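CbsA (Xanthomonas oryzae pv. oryzae, PDB 5XYH) probably hydrolyses cellulose as a family 6 exoglucanase, releasing cellobiose units and so helping to degrade the plant cell wall. Local coordinates at residues A[92-104]-A[159-171]. Residues are numbered along the deposited sequence; the frame is centred on the assembly and turned at random.
Sequences IYDMPGRDCHALA and TPACGQASSSGIY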
loop_
_atom_site.group_PDB
_atom_site.type_symbol
_atom_site.label_atom_id
_atom_site.label_comp_id
_atom_site.label_asym_id
_atom_site.label_seq_id
_atom_site.Cartn_x
_atom_site.Cartn_y
_atom_site.Cartn_z
ATOM N N ILE A 92 -8.742 4.771 1.149
ATOM C CA ILE A 92 -9.302 6.037 0.684
ATOM C C ILE A 92 -8.410 6.521 -0.458
ATOM O O ILE A 92 -7.260 6.902 -0.231
ATOM C CB ILE A 92 -9.362 7.069 1.824
ATOM C CG1 ILE A 92 -10.121 6.507 3.045
ATOM C CG2 ILE A 92 -9.951 8.421 1.339
ATOM C CD1 ILE A 92 -11.566 6.032 2.744
ATOM N N TYR A 93 -8.929 6.512 -1.695
ATOM C CA TYR A 93 -8.039 6.613 -2.855
ATOM C C TYR A 93 -8.782 7.230 -4.046
ATOM O O TYR A 93 -9.028 6.588 -5.064
ATOM C CB TYR A 93 -7.487 5.226 -3.200
ATOM C CG TYR A 93 -6.410 5.143 -4.272
ATOM C CD1 TYR A 93 -5.276 5.938 -4.216
ATOM C CD2 TYR A 93 -6.514 4.219 -5.309
ATOM C CE1 TYR A 93 -4.274 5.846 -5.182
ATOM C CE2 TYR A 93 -5.531 4.119 -6.274
ATOM C CZ TYR A 93 -4.410 4.944 -6.205
ATOM O OH TYR A 93 -3.423 4.850 -7.167
ATOM N N ASP A 94 -9.133 8.518 -3.940
ATOM C CA ASP A 94 -9.696 9.230 -5.087
ATOM C C ASP A 94 -9.242 10.690 -5.143
ATOM O O ASP A 94 -9.996 11.557 -5.597
ATOM C CB ASP A 94 -11.230 9.163 -5.082
ATOM C CG ASP A 94 -11.827 9.310 -6.484
ATOM O OD1 ASP A 94 -11.084 9.137 -7.479
ATOM O OD2 ASP A 94 -13.033 9.609 -6.585
ATOM N N MET A 95 -8.020 10.972 -4.707
ATOM C CA MET A 95 -7.487 12.330 -4.736
ATOM C C MET A 95 -7.675 12.966 -6.116
ATOM O O MET A 95 -7.443 12.310 -7.138
ATOM C CB MET A 95 -5.998 12.316 -4.379
ATOM C CG MET A 95 -5.398 13.703 -4.258
ATOM S SD MET A 95 -5.961 14.561 -2.768
ATOM C CE MET A 95 -4.943 13.740 -1.541
ATOM N N PRO A 96 -8.085 14.233 -6.187
ATOM C CA PRO A 96 -7.958 14.981 -7.445
ATOM C C PRO A 96 -6.522 14.933 -7.957
ATOM O O PRO A 96 -5.571 15.041 -7.190
ATOM C CB PRO A 96 -8.365 16.408 -7.056
ATOM C CG PRO A 96 -9.176 16.259 -5.791
ATOM C CD PRO A 96 -8.597 15.067 -5.082
ATOM N N GLY A 97 -6.371 14.757 -9.268
ATOM C CA GLY A 97 -5.038 14.610 -9.836
ATOM C C GLY A 97 -4.268 13.423 -9.291
ATOM O O GLY A 97 -3.045 13.511 -9.104
ATOM N N ARG A 98 -4.966 12.309 -9.041
ATOM C CA ARG A 98 -4.379 11.143 -8.383
ATOM C C ARG A 98 -3.134 10.666 -9.118
ATOM O O ARG A 98 -3.043 10.769 -10.342
ATOM C CB ARG A 98 -5.412 10.014 -8.310
ATOM C CG ARG A 98 -5.271 9.096 -7.092
ATOM C CD ARG A 98 -6.328 8.006 -7.094
ATOM N NE ARG A 98 -6.120 7.044 -8.172
ATOM C CZ ARG A 98 -7.029 6.168 -8.571
ATOM N NH1 ARG A 98 -8.207 6.119 -7.975
ATOM N NH2 ARG A 98 -6.762 5.341 -9.570
ATOM N N ASP A 99 -2.154 10.183 -8.351
ATOM C CA ASP A 99 -0.943 9.559 -8.887
ATOM C C ASP A 99 -0.197 10.498 -9.840
ATOM O O ASP A 99 0.016 10.202 -11.022
ATOM C CB ASP A 99 -1.287 8.231 -9.568
ATOM C CG ASP A 99 -2.293 7.417 -8.767
ATOM O OD1 ASP A 99 -1.921 6.881 -7.698
ATOM O OD2 ASP A 99 -3.457 7.321 -9.203
ATOM N N CYS A 100 0.200 11.650 -9.304
ATOM C CA CYS A 100 0.753 12.697 -10.162
ATOM C C CYS A 100 2.031 12.262 -10.880
ATOM O O CYS A 100 2.378 12.846 -11.916
ATOM C CB CYS A 100 1.016 13.963 -9.342
ATOM S SG CYS A 100 2.316 13.765 -8.083
ATOM N N HIS A 101 2.744 11.260 -10.359
ATOM C CA HIS A 101 4.002 10.823 -10.953
ATOM C C HIS A 101 3.825 9.644 -11.906
ATOM O O HIS A 101 4.768 9.293 -12.626
ATOM C CB HIS A 101 5.009 10.472 -9.842
ATOM C CG HIS A 101 6.379 10.134 -10.347
ATOM N ND1 HIS A 101 6.889 8.855 -10.306
ATOM C CD2 HIS A 101 7.339 10.904 -10.914
ATOM C CE1 HIS A 101 8.103 8.850 -10.828
ATOM N NE2 HIS A 101 8.401 10.079 -11.204
ATOM N N ALA A 102 2.635 9.050 -11.951
ATOM C CA ALA A 102 2.368 7.940 -12.851
ATOM C C ALA A 102 2.412 8.388 -14.310
ATOM O O ALA A 102 2.075 9.529 -14.645
ATOM C CB ALA A 102 0.994 7.332 -12.544
ATOM N N LEU A 103 2.807 7.460 -15.182
ATOM C CA LEU A 103 2.725 7.705 -16.621
ATOM C C LEU A 103 1.280 7.786 -17.096
ATOM O O LEU A 103 0.970 8.569 -18.004
ATOM C CB LEU A 103 3.466 6.611 -17.384
ATOM C CG LEU A 103 4.975 6.605 -17.138
ATOM C CD1 LEU A 103 5.654 5.548 -17.977
ATOM C CD2 LEU A 103 5.573 7.999 -17.389
ATOM N N ALA A 104 0.393 6.992 -16.497
ATOM C CA ALA A 104 -1.031 6.972 -16.849
ATOM C C ALA A 104 -1.825 6.672 -15.575
ATOM O O ALA A 104 -2.025 5.511 -15.210
ATOM C CB ALA A 104 -1.322 5.945 -17.938
ATOM N N THR A 159 8.321 16.632 -11.691
ATOM C CA THR A 159 7.213 16.241 -12.565
ATOM C C THR A 159 6.127 17.311 -12.511
ATOM O O THR A 159 5.661 17.644 -11.412
ATOM C CB THR A 159 6.645 14.893 -12.151
ATOM O OG1 THR A 159 7.698 13.923 -12.136
ATOM C CG2 THR A 159 5.574 14.452 -13.132
ATOM N N PRO A 160 5.713 17.880 -13.650
ATOM C CA PRO A 160 4.810 19.042 -13.611
ATOM C C PRO A 160 3.515 18.797 -12.857
ATOM O O PRO A 160 3.063 19.674 -12.109
ATOM C CB PRO A 160 4.546 19.318 -15.095
ATOM C CG PRO A 160 5.747 18.815 -15.782
ATOM C CD PRO A 160 6.196 17.607 -15.012
ATOM N N ALA A 161 2.906 17.624 -13.052
ATOM C CA ALA A 161 1.681 17.282 -12.338
ATOM C C ALA A 161 1.889 17.313 -10.830
ATOM O O ALA A 161 0.994 17.719 -10.083
ATOM C CB ALA A 161 1.191 15.905 -12.782
ATOM N N CYS A 162 3.057 16.875 -10.363
ATOM C CA CYS A 162 3.333 16.893 -8.931
ATOM C C CYS A 162 3.639 18.297 -8.440
ATOM O O CYS A 162 3.204 18.680 -7.350
ATOM C CB CYS A 162 4.482 15.947 -8.610
ATOM S SG CYS A 162 4.122 14.217 -9.041
ATOM N N GLY A 163 4.376 19.080 -9.224
ATOM C CA GLY A 163 4.559 20.477 -8.876
ATOM C C GLY A 163 3.235 21.200 -8.713
ATOM O O GLY A 163 3.081 22.037 -7.821
ATOM N N GLN A 164 2.256 20.867 -9.554
ATOM C CA GLN A 164 0.952 21.519 -9.468
ATOM C C GLN A 164 0.128 21.005 -8.294
ATOM O O GLN A 164 -0.604 21.784 -7.672
ATOM C CB GLN A 164 0.183 21.331 -10.772
ATOM C CG GLN A 164 0.728 22.187 -11.897
ATOM C CD GLN A 164 0.714 23.668 -11.548
ATOM O OE1 GLN A 164 1.755 24.342 -11.578
ATOM N NE2 GLN A 164 -0.467 24.185 -11.215
ATOM N N ALA A 165 0.212 19.699 -7.991
ATOM C CA ALA A 165 -0.415 19.162 -6.781
ATOM C C ALA A 165 0.045 19.910 -5.546
ATOM O O ALA A 165 -0.727 20.095 -4.595
ATOM C CB ALA A 165 -0.086 17.681 -6.620
ATOM N N SER A 166 1.298 20.356 -5.550
ATOM C CA SER A 166 1.828 21.121 -4.434
ATOM C C SER A 166 1.338 22.563 -4.466
ATOM O O SER A 166 0.697 23.036 -3.518
ATOM C CB SER A 166 3.349 21.083 -4.467
ATOM O OG SER A 166 3.847 21.641 -3.279
ATOM N N SER A 167 1.641 23.271 -5.561
ATOM C CA SER A 167 1.396 24.709 -5.628
ATOM C C SER A 167 -0.090 25.038 -5.570
ATOM O O SER A 167 -0.466 26.091 -5.043
ATOM C CB SER A 167 2.020 25.281 -6.901
ATOM O OG SER A 167 1.335 24.827 -8.057
ATOM N N SER A 168 -0.944 24.154 -6.095
ATOM C CA SER A 168 -2.385 24.368 -6.017
ATOM C C SER A 168 -2.925 24.174 -4.606
ATOM O O SER A 168 -4.047 24.603 -4.325
ATOM C CB SER A 168 -3.115 23.419 -6.962
ATOM O OG SER A 168 -3.053 22.083 -6.468
ATOM N N GLY A 169 -2.173 23.513 -3.729
ATOM C CA GLY A 169 -2.671 23.185 -2.405
ATOM C C GLY A 169 -3.674 22.055 -2.364
ATOM O O GLY A 169 -4.126 21.696 -1.273
ATOM N N ILE A 170 -3.997 21.438 -3.506
ATOM C CA ILE A 170 -5.156 20.550 -3.564
ATOM C C ILE A 170 -4.885 19.230 -2.843
ATOM O O ILE A 170 -5.758 18.725 -2.128
ATOM C CB ILE A 170 -5.597 20.334 -5.022
ATOM C CG1 ILE A 170 -6.137 21.658 -5.585
ATOM C CG2 ILE A 170 -6.661 19.259 -5.094
ATOM C CD1 ILE A 170 -6.561 21.603 -7.070
ATOM N N TYR A 171 -3.688 18.643 -3.008
ATOM C CA TYR A 171 -3.385 17.422 -2.262
ATOM C C TYR A 171 -3.554 17.646 -0.765
ATOM O O TYR A 171 -4.235 16.872 -0.085
ATOM C CB TYR A 171 -1.965 16.931 -2.547
ATOM C CG TYR A 171 -1.827 16.006 -3.730
ATOM C CD1 TYR A 171 -2.776 15.983 -4.744
ATOM C CD2 TYR A 171 -0.717 15.166 -3.844
ATOM C CE1 TYR A 171 -2.626 15.139 -5.843
ATOM C CE2 TYR A 171 -0.559 14.320 -4.927
ATOM C CZ TYR A 171 -1.507 14.313 -5.926
ATOM O OH TYR A 171 -1.340 13.471 -6.996
HETATM O O HOH W 1 -2.390 10.678 -5.460
#
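Tyr171 reaches from the start of helix 170-183 to the loop 92-104, and its ring lies between Met95, Ala165 and the 96-97 backbone. CB stays beside its own helix; the first contacts across are made by CD1 and CE1, with Met95 CG 3.5 Å from Tyr171 CE1, neither over the face nor at the edge. Met95 SD stands 4.8 Å from the Tyr171 ring centroid, 42° off the normal, an oblique Met-aromatic contact. Met95 CG extends away from its own backbone N (chi1 -175°), and bends at the next two torsions bring Met95 CE to 3.5 Å from Tyr171 O. Tyr171 CE1 also has Pro96 O at the ring edge, 3.2 Å away, and Ala165 CB of the preceding helix sits over the centre of one face. At the tip, Tyr171 OH donates to Gly97 O at 2.7 Å, from above the carbonyl plane, and weakly accepts from Cys100 N at 3.3 Å; a water bound by Asp99 N adds a weak third link. The Gly97 bond thus grips the type II turn Met95-Arg98, the weaker links the residues just after it. Next to it, the disulfide Cys100 SG-Cys162 SG (2.1 Å, chi3 98°) ties the loop covalently to helix 160-167. This disulfide-tied loop follows strand 86-92 of the family 6 fold's largely parallel sheet and is fastened to two successive helices, with Asn152 of helix 150-155 touching both cysteines and Tyr119 of helix 113-131 against Pro96.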